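Local coordinates for protein Udp-n-acetylglucosamine pyrophosphorylase (Trypanosoma brucei, PDB 4BQH) that probably catalyses the synthesis of UDP-N-acetylglucosamine and diphosphate from UTP and N-acetylglucosamine 1-phosphate, at residues C138-S146 with K501-S509; R430-K438 with A451-R461. One frame throughout, in Å; residues are numbered along the deposited sequence.

Contact 1: C138-S146 with K501-S509; sequences CDGLQQRKS and KAEISPLVS
The carboxylate of E503 receives the backbone N-H groups of two consecutive loop residues, Q142 and Q143, and the side-chain amide of Q143 as well. Its CG lies anti to the backbone N (chi1 175°) and the rest of the chain is extended, which carries the acid away from its strand into the bend of the 138-146 loop. E503 OE1 takes Q142 N at 2.8 Å through its syn lone pair. E503 OE2 accepts twice from Q143: the backbone N, 3.0 Å from OE2, arrives on the syn side somewhat out of the carboxylate plane, while NE2 meets the anti lone pair and keeps OE2 in its own amide plane. The two flat groups are turned 44° against each other, and bonds to both oxygens hold the carboxylate's rotation. L141 lies alongside the acid, its CD2 3.8 Å from E503 CD. A water bridges OE1 to the carbonyl of G140.

At I504 the backbone takes over, its carbonyl joined through a second water to Q143 NE2. Q143 OE1 points the other way, toward S505 and P506, and comes within 3.3 Å of P506 CD. The extended K145 chain brings NZ 2.8 Å from Q143 OE1, on a lone pair in the carbonyl plane, so the amide is held at both ends. NZ is also salt-bridged to E153 and E541. S505 OG, a partner of E541 too, accepts from L507 N at 3.2 Å, forming an ST turn.

This buried contact lays the loop over side chains of a two-stranded parallel sheet. Strand 501-504 pairs with strand 533-536, whose F535 packs on Q142 and Q143. Helix 448-471 touches E503 through L456, and P506 rests on helix 147-166, which starts just after the loop.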
loop_
_atom_site.group_PDB
_atom_site.type_symbol
_atom_site.label_atom_id
_atom_site.label_comp_id
_atom_site.label_asym_id
_atom_site.label_seq_id
_atom_site.Cartn_x
_atom_site.Cartn_y
_atom_site.Cartn_z
ATOM N N CYS A 138 -12.749 7.313 10.609
ATOM C CA CYS A 138 -13.976 7.436 9.823
ATOM C C CYS A 138 -15.203 7.600 10.710
ATOM O O CYS A 138 -15.405 6.829 11.642
ATOM C CB CYS A 138 -14.179 6.204 8.948
ATOM S SG CYS A 138 -13.000 6.035 7.606
ATOM N N ASP A 139 -16.019 8.613 10.404
ATOM C CA ASP A 139 -17.351 8.725 10.973
ATOM C C ASP A 139 -18.227 7.655 10.369
ATOM O O ASP A 139 -17.971 7.166 9.255
ATOM C CB ASP A 139 -17.962 10.086 10.637
ATOM C CG ASP A 139 -17.162 11.236 11.201
ATOM O OD1 ASP A 139 -16.582 11.093 12.302
ATOM O OD2 ASP A 139 -17.111 12.279 10.527
ATOM N N GLY A 140 -19.281 7.298 11.082
ATOM C CA GLY A 140 -20.198 6.317 10.570
ATOM C C GLY A 140 -19.864 4.915 11.035
ATOM O O GLY A 140 -20.554 3.971 10.670
ATOM N N LEU A 141 -18.781 4.780 11.795
ATOM C CA LEU A 141 -18.446 3.493 12.385
ATOM C C LEU A 141 -18.596 3.578 13.890
ATOM O O LEU A 141 -18.166 4.548 14.514
ATOM C CB LEU A 141 -17.030 3.051 12.017
ATOM C CG LEU A 141 -16.771 2.845 10.518
ATOM C CD1 LEU A 141 -15.285 2.612 10.293
ATOM C CD2 LEU A 141 -17.589 1.668 9.977
ATOM N N GLN A 142 -19.197 2.540 14.464
ATOM C CA GLN A 142 -19.292 2.418 15.902
ATOM C C GLN A 142 -17.931 2.169 16.550
ATOM O O GLN A 142 -17.726 2.522 17.705
ATOM C CB GLN A 142 -20.290 1.317 16.268
ATOM C CG GLN A 142 -21.727 1.659 15.845
ATOM C CD GLN A 142 -22.758 0.768 16.497
ATOM O OE1 GLN A 142 -23.557 0.153 15.817
ATOM N NE2 GLN A 142 -22.721 0.671 17.815
ATOM N N GLN A 143 -17.001 1.552 15.813
ATOM C CA GLN A 143 -15.636 1.438 16.292
ATOM C C GLN A 143 -15.110 2.835 16.152
ATOM O O GLN A 143 -15.407 3.501 15.175
ATOM C CB GLN A 143 -14.793 0.531 15.377
ATOM C CG GLN A 143 -15.308 -0.878 15.269
ATOM C CD GLN A 143 -14.653 -1.631 14.135
ATOM O OE1 GLN A 143 -13.603 -2.237 14.320
ATOM N NE2 GLN A 143 -15.261 -1.589 12.962
ATOM N N ARG A 144 -14.324 3.311 17.087
ATOM C CA ARG A 144 -13.818 4.660 16.853
ATOM C C ARG A 144 -12.330 4.496 16.694
ATOM O O ARG A 144 -11.551 4.816 17.580
ATOM C CB ARG A 144 -14.244 5.642 17.963
ATOM C CG ARG A 144 -15.754 5.739 18.197
ATOM C CD ARG A 144 -16.560 6.146 16.963
ATOM N N LYS A 145 -11.944 3.908 15.564
ATOM C CA LYS A 145 -10.571 3.473 15.376
ATOM C C LYS A 145 -9.958 4.211 14.203
ATOM O O LYS A 145 -10.625 4.415 13.188
ATOM C CB LYS A 145 -10.537 1.970 15.094
ATOM C CG LYS A 145 -11.094 1.123 16.236
ATOM C CD LYS A 145 -11.118 -0.326 15.848
ATOM C CE LYS A 145 -11.755 -1.151 16.974
ATOM N NZ LYS A 145 -11.912 -2.553 16.500
ATOM N N SER A 146 -8.702 4.608 14.366
ATOM C CA SER A 146 -7.908 5.160 13.263
ATOM C C SER A 146 -7.664 4.120 12.156
ATOM O O SER A 146 -7.814 2.912 12.355
ATOM C CB SER A 146 -6.569 5.727 13.768
ATOM O OG SER A 146 -5.685 4.733 14.297
ATOM N N LYS A 501 -27.705 -3.715 8.440
ATOM C CA LYS A 501 -26.296 -3.909 8.091
ATOM C C LYS A 501 -25.529 -4.479 9.266
ATOM O O LYS A 501 -26.046 -4.545 10.352
ATOM C CB LYS A 501 -25.674 -2.569 7.716
ATOM C CG LYS A 501 -26.407 -1.864 6.577
ATOM C CD LYS A 501 -26.511 -2.697 5.318
ATOM C CE LYS A 501 -27.386 -1.936 4.316
ATOM N NZ LYS A 501 -27.871 -2.816 3.203
ATOM N N ALA A 502 -24.285 -4.874 9.031
ATOM C CA ALA A 502 -23.406 -5.263 10.126
ATOM C C ALA A 502 -22.086 -4.496 10.041
ATOM O O ALA A 502 -21.638 -4.099 8.947
ATOM C CB ALA A 502 -23.159 -6.770 10.082
ATOM N N GLU A 503 -21.486 -4.254 11.200
ATOM C CA GLU A 503 -20.152 -3.692 11.296
ATOM C C GLU A 503 -19.378 -4.637 12.209
ATOM O O GLU A 503 -19.784 -4.872 13.352
ATOM C CB GLU A 503 -20.187 -2.296 11.912
ATOM C CG GLU A 503 -18.806 -1.712 12.149
ATOM C CD GLU A 503 -18.802 -0.386 12.890
ATOM O OE1 GLU A 503 -19.864 0.290 12.942
ATOM O OE2 GLU A 503 -17.727 -0.024 13.412
ATOM N N ILE A 504 -18.285 -5.191 11.704
ATOM C CA ILE A 504 -17.575 -6.263 12.437
ATOM C C ILE A 504 -16.125 -5.854 12.652
ATOM O O ILE A 504 -15.403 -5.552 11.690
ATOM C CB ILE A 504 -17.645 -7.599 11.670
ATOM C CG1 ILE A 504 -19.109 -8.016 11.443
ATOM C CG2 ILE A 504 -16.853 -8.710 12.405
ATOM C CD1 ILE A 504 -19.313 -9.138 10.449
ATOM N N SER A 505 -15.689 -5.871 13.916
ATOM C CA SER A 505 -14.320 -5.592 14.293
ATOM C C SER A 505 -13.372 -6.567 13.612
ATOM O O SER A 505 -13.697 -7.729 13.503
ATOM C CB SER A 505 -14.148 -5.756 15.810
ATOM O OG SER A 505 -12.795 -5.546 16.148
ATOM N N PRO A 506 -12.198 -6.079 13.160
ATOM C CA PRO A 506 -11.227 -7.045 12.610
ATOM C C PRO A 506 -10.732 -8.036 13.648
ATOM O O PRO A 506 -10.286 -9.114 13.275
ATOM C CB PRO A 506 -10.069 -6.172 12.108
ATOM C CG PRO A 506 -10.574 -4.779 12.080
ATOM C CD PRO A 506 -11.754 -4.682 13.022
ATOM N N LEU A 507 -10.798 -7.684 14.933
ATOM C CA LEU A 507 -10.421 -8.640 15.996
ATOM C C LEU A 507 -11.397 -9.813 16.089
ATOM O O LEU A 507 -11.053 -10.895 16.609
ATOM C CB LEU A 507 -10.260 -7.913 17.346
ATOM C CG LEU A 507 -9.104 -6.911 17.404
ATOM C CD1 LEU A 507 -9.022 -6.202 18.749
ATOM C CD2 LEU A 507 -7.750 -7.528 17.048
ATOM N N VAL A 508 -12.596 -9.631 15.545
ATOM C CA VAL A 508 -13.543 -10.739 15.381
ATOM C C VAL A 508 -13.362 -11.513 14.078
ATOM O O VAL A 508 -13.278 -12.749 14.091
ATOM C CB VAL A 508 -15.013 -10.267 15.510
ATOM C CG1 VAL A 508 -15.975 -11.421 15.303
ATOM C CG2 VAL A 508 -15.214 -9.664 16.893
ATOM N N SER A 509 -13.309 -10.793 12.959
ATOM C CA SER A 509 -13.313 -11.439 11.647
ATOM C C SER A 509 -12.567 -10.597 10.645
ATOM O O SER A 509 -12.779 -9.386 10.583
ATOM C CB SER A 509 -14.746 -11.576 11.144
ATOM O OG SER A 509 -14.838 -12.499 10.097
HETATM O O HOH W 1 -21.905 1.592 11.493
HETATM O O HOH W 2 -14.149 -3.159 10.646
#

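Contact 2: R430-K438 with A451-R461; sequences RDDEFGPVK and AVRLLLSQHTR
NH2 of R461 reaches D432 OD1 at 2.7 Å, a salt bridge in which the nitrogen meets OD1 nearly along the C-O bond; OD1 sits 24° out of the guanidinium plane, and the N-H...O angle is a bent 138°. The same nitrogen donates to a water 2.9 Å from R461 NH2, which in turn gives hydrogen bonds to the carbonyls of D431 and L454. That one molecule therefore ties the short helix 430-433 to the backbone of the long helix as well as to the arginine. A bend at chi3 folds R461 back over its own helix, where one guanidinium face lies on S457 O and Q458 CA, leaving the edge turned to D431 O and the water.

One turn earlier, the amide of Q458 lies almost coplanar with the D432 carboxylate, the planes only 6° apart. Its NE2 comes 3.6 Å from D432 CB, and a second water links NE2 to D432 O.

Beyond this polar end, methyl groups of the helix pack against the loop's carboxylate, carbonyls and V437. L454 crosses the D431 side chain at about a right angle, CD2 standing 3.7 Å from D431 CG. The D431 carboxylate, whose OD1 is salt-bridged to R312, thus has a leucine methyl against it. The other methyl, CD1, turns to the carbonyl of F434. With no side chain at G435, the chain passes close to A451: G435 O lies 3.6 Å from A451 CB. The same A451 CB meets V437 CG2 at 3.7 Å.

G435 and V437 make backbone bonds to L284 and D282, just past strand 275-280. Segment 430-438 follows strand 423-427 of the main mixed sheet, consistent with the nucleotide-binding-type core of the GT-A clan, and helix 448-471 packs against the loop leaving that strand.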
loop_
_atom_site.group_PDB
_atom_site.type_symbol
_atom_site.label_atom_id
_atom_site.label_comp_id
_atom_site.label_asym_id
_atom_site.label_seq_id
_atom_site.Cartn_x
_atom_site.Cartn_y
_atom_site.Cartn_z
ATOM N N ARG A 430 -13.641 -5.640 -6.288
ATOM C CA ARG A 430 -13.320 -4.278 -5.849
ATOM C C ARG A 430 -14.028 -3.939 -4.544
ATOM O O ARG A 430 -13.450 -3.370 -3.630
ATOM C CB ARG A 430 -13.693 -3.243 -6.926
ATOM C CG ARG A 430 -13.338 -1.807 -6.533
ATOM C CD ARG A 430 -13.926 -0.796 -7.514
ATOM N NE ARG A 430 -13.418 -0.993 -8.871
ATOM C CZ ARG A 430 -12.777 -0.062 -9.591
ATOM N NH1 ARG A 430 -12.527 1.144 -9.089
ATOM N NH2 ARG A 430 -12.378 -0.353 -10.826
ATOM N N ASP A 431 -15.294 -4.317 -4.473
ATOM C CA ASP A 431 -16.092 -3.930 -3.332
ATOM C C ASP A 431 -15.712 -4.674 -2.051
ATOM O O ASP A 431 -16.173 -4.293 -0.977
ATOM C CB ASP A 431 -17.576 -4.050 -3.668
ATOM C CG ASP A 431 -18.045 -2.953 -4.627
ATOM O OD1 ASP A 431 -17.227 -2.202 -5.192
ATOM O OD2 ASP A 431 -19.258 -2.828 -4.806
ATOM N N ASP A 432 -14.859 -5.695 -2.159
ATOM C CA ASP A 432 -14.343 -6.408 -0.997
ATOM C C ASP A 432 -12.926 -5.943 -0.621
ATOM O O ASP A 432 -12.441 -6.243 0.478
ATOM C CB ASP A 432 -14.307 -7.931 -1.262
ATOM C CG ASP A 432 -15.696 -8.562 -1.331
ATOM O OD1 ASP A 432 -16.664 -7.993 -0.759
ATOM O OD2 ASP A 432 -15.805 -9.655 -1.938
ATOM N N GLU A 433 -12.267 -5.214 -1.524
ATOM C CA GLU A 433 -10.822 -5.089 -1.474
ATOM C C GLU A 433 -10.291 -3.663 -1.619
ATOM O O GLU A 433 -9.148 -3.419 -1.305
ATOM C CB GLU A 433 -10.203 -5.963 -2.579
ATOM C CG GLU A 433 -10.402 -7.467 -2.411
ATOM C CD GLU A 433 -9.223 -8.156 -1.734
ATOM O OE1 GLU A 433 -8.126 -7.597 -1.732
ATOM O OE2 GLU A 433 -9.399 -9.279 -1.224
ATOM N N PHE A 434 -11.114 -2.724 -2.084
ATOM C CA PHE A 434 -10.587 -1.417 -2.455
ATOM C C PHE A 434 -11.599 -0.306 -2.168
ATOM O O PHE A 434 -12.552 -0.147 -2.923
ATOM C CB PHE A 434 -10.214 -1.453 -3.956
ATOM C CG PHE A 434 -9.620 -0.165 -4.495
ATOM C CD1 PHE A 434 -8.380 0.290 -4.058
ATOM C CD2 PHE A 434 -10.311 0.575 -5.455
ATOM C CE1 PHE A 434 -7.857 1.486 -4.549
ATOM C CE2 PHE A 434 -9.782 1.749 -5.986
ATOM C CZ PHE A 434 -8.544 2.200 -5.541
ATOM N N GLY A 435 -11.336 0.459 -1.101
ATOM C CA GLY A 435 -12.182 1.585 -0.628
ATOM C C GLY A 435 -11.248 2.693 -0.161
ATOM O O GLY A 435 -11.034 2.881 1.050
ATOM N N PRO A 436 -10.650 3.410 -1.116
ATOM C CA PRO A 436 -9.667 4.438 -0.793
ATOM C C PRO A 436 -10.338 5.671 -0.199
ATOM O O PRO A 436 -11.348 6.153 -0.716
ATOM C CB PRO A 436 -9.013 4.746 -2.154
ATOM C CG PRO A 436 -10.048 4.398 -3.145
ATOM C CD PRO A 436 -10.885 3.288 -2.566
ATOM N N VAL A 437 -9.796 6.141 0.911
ATOM C CA VAL A 437 -10.306 7.325 1.586
ATOM C C VAL A 437 -9.390 8.490 1.218
ATOM O O VAL A 437 -8.293 8.624 1.757
ATOM C CB VAL A 437 -10.352 7.126 3.108
ATOM C CG1 VAL A 437 -10.969 8.352 3.755
ATOM C CG2 VAL A 437 -11.154 5.856 3.460
ATOM N N LYS A 438 -9.852 9.309 0.271
ATOM C CA LYS A 438 -8.998 10.304 -0.362
ATOM C C LYS A 438 -9.599 11.701 -0.383
ATOM O O LYS A 438 -8.863 12.680 -0.320
ATOM C CB LYS A 438 -8.678 9.896 -1.801
ATOM C CG LYS A 438 -7.908 8.590 -1.965
ATOM C CD LYS A 438 -7.772 8.212 -3.437
ATOM C CE LYS A 438 -6.900 9.199 -4.206
ATOM N NZ LYS A 438 -5.585 8.605 -4.557
ATOM N N ALA A 451 -16.282 4.651 1.463
ATOM C CA ALA A 451 -15.533 3.483 1.948
ATOM C C ALA A 451 -16.305 2.754 3.051
ATOM O O ALA A 451 -16.382 1.536 3.028
ATOM C CB ALA A 451 -14.152 3.891 2.457
ATOM N N VAL A 452 -16.870 3.517 3.991
ATOM C CA VAL A 452 -17.699 2.936 5.066
ATOM C C VAL A 452 -18.879 2.174 4.476
ATOM O O VAL A 452 -19.178 1.087 4.923
ATOM C CB VAL A 452 -18.123 3.987 6.131
ATOM C CG1 VAL A 452 -19.250 3.467 7.048
ATOM C CG2 VAL A 452 -16.914 4.459 6.945
ATOM N N ARG A 453 -19.554 2.714 3.456
ATOM C CA ARG A 453 -20.613 1.938 2.814
ATOM C C ARG A 453 -20.128 0.580 2.302
ATOM O O ARG A 453 -20.814 -0.411 2.472
ATOM C CB ARG A 453 -21.283 2.728 1.666
ATOM C CG ARG A 453 -22.293 1.927 0.833
ATOM C CD ARG A 453 -22.782 2.749 -0.381
ATOM N NE ARG A 453 -23.157 4.081 0.083
ATOM C CZ ARG A 453 -22.531 5.203 -0.253
ATOM N NH1 ARG A 453 -21.520 5.203 -1.140
ATOM N NH2 ARG A 453 -22.941 6.329 0.266
ATOM N N LEU A 454 -18.956 0.523 1.659
ATOM C CA LEU A 454 -18.463 -0.766 1.157
ATOM C C LEU A 454 -18.141 -1.723 2.313
ATOM O O LEU A 454 -18.422 -2.925 2.223
ATOM C CB LEU A 454 -17.198 -0.579 0.307
ATOM C CG LEU A 454 -17.405 0.243 -0.987
ATOM C CD1 LEU A 454 -16.047 0.468 -1.649
ATOM C CD2 LEU A 454 -18.359 -0.445 -1.948
ATOM N N LEU A 455 -17.563 -1.173 3.370
ATOM C CA LEU A 455 -17.176 -1.979 4.552
ATOM C C LEU A 455 -18.413 -2.618 5.161
ATOM O O LEU A 455 -18.476 -3.847 5.347
ATOM C CB LEU A 455 -16.434 -1.132 5.596
ATOM C CG LEU A 455 -15.813 -1.904 6.785
ATOM C CD1 LEU A 455 -14.571 -2.691 6.345
ATOM C CD2 LEU A 455 -15.452 -0.986 7.935
ATOM N N LEU A 456 -19.426 -1.800 5.421
ATOM C CA LEU A 456 -20.679 -2.350 5.964
ATOM C C LEU A 456 -21.333 -3.363 5.037
ATOM O O LEU A 456 -21.810 -4.413 5.467
ATOM C CB LEU A 456 -21.651 -1.226 6.331
ATOM C CG LEU A 456 -21.178 -0.205 7.357
ATOM C CD1 LEU A 456 -22.353 0.672 7.774
ATOM C CD2 LEU A 456 -20.542 -0.854 8.569
ATOM N N SER A 457 -21.324 -3.091 3.734
ATOM C CA SER A 457 -21.905 -4.033 2.797
ATOM C C SER A 457 -21.218 -5.385 2.803
ATOM O O SER A 457 -21.868 -6.431 2.653
ATOM C CB SER A 457 -21.903 -3.461 1.377
ATOM O OG SER A 457 -22.947 -2.514 1.287
ATOM N N GLN A 458 -19.907 -5.361 2.989
ATOM C CA GLN A 458 -19.127 -6.581 3.052
ATOM C C GLN A 458 -19.432 -7.356 4.339
ATOM O O GLN A 458 -19.655 -8.565 4.300
ATOM C CB GLN A 458 -17.636 -6.243 3.018
ATOM C CG GLN A 458 -16.807 -7.506 2.980
ATOM C CD GLN A 458 -15.322 -7.234 2.964
ATOM O OE1 GLN A 458 -14.832 -6.274 3.574
ATOM N NE2 GLN A 458 -14.598 -8.094 2.292
ATOM N N HIS A 459 -19.442 -6.650 5.466
ATOM C CA HIS A 459 -19.723 -7.314 6.759
ATOM C C HIS A 459 -21.117 -7.885 6.803
ATOM O O HIS A 459 -21.357 -8.938 7.406
ATOM C CB HIS A 459 -19.473 -6.357 7.911
ATOM C CG HIS A 459 -18.032 -5.953 8.033
ATOM N ND1 HIS A 459 -17.622 -4.973 8.846
ATOM C CD2 HIS A 459 -16.901 -6.388 7.333
ATOM C CE1 HIS A 459 -16.293 -4.837 8.731
ATOM N NE2 HIS A 459 -15.862 -5.689 7.785
ATOM N N THR A 460 -22.045 -7.189 6.154
ATOM C CA THR A 460 -23.426 -7.638 6.047
ATOM C C THR A 460 -23.503 -8.942 5.294
ATOM O O THR A 460 -24.236 -9.836 5.688
ATOM C CB THR A 460 -24.328 -6.578 5.380
ATOM O OG1 THR A 460 -24.267 -5.366 6.140
ATOM C CG2 THR A 460 -25.777 -7.046 5.326
ATOM N N ARG A 461 -22.745 -9.062 4.203
ATOM C CA ARG A 461 -22.692 -10.317 3.494
ATOM C C ARG A 461 -22.136 -11.427 4.386
ATOM O O ARG A 461 -22.640 -12.545 4.355
ATOM C CB ARG A 461 -21.855 -10.211 2.203
ATOM C CG ARG A 461 -22.574 -9.478 1.073
ATOM C CD ARG A 461 -21.763 -9.432 -0.229
ATOM N NE ARG A 461 -20.471 -8.728 -0.122
ATOM C CZ ARG A 461 -20.289 -7.426 -0.355
ATOM N NH1 ARG A 461 -21.317 -6.661 -0.694
ATOM N NH2 ARG A 461 -19.081 -6.889 -0.259
HETATM O O HOH W 3 -18.727 -4.007 -0.213
HETATM O O HOH W 4 -20.867 -3.560 -2.011
HETATM O O HOH W 5 -11.880 -9.043 1.976
#

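From the N terminus, the chain passes through the 138-146 loop and then runs 354 residues, including much of the main mixed sheet, before strand 501-504 returns to close contact 1. Contact 2 falls within that excursion: only 12 residues separate 430-438 from 451-461, so it closes a short, local loop without crossing the longer one. Their centres are 12 Å apart, and helix 448-471 joins them. T460 OG1 probably hydrogen-bonds with A502 N, and H459 packs along the same strand. Contact 2 thus fixes the helix to the chain leaving strand 423-427, while contact 1 ties the late two-stranded sheet to the loop preceding helix 147-166.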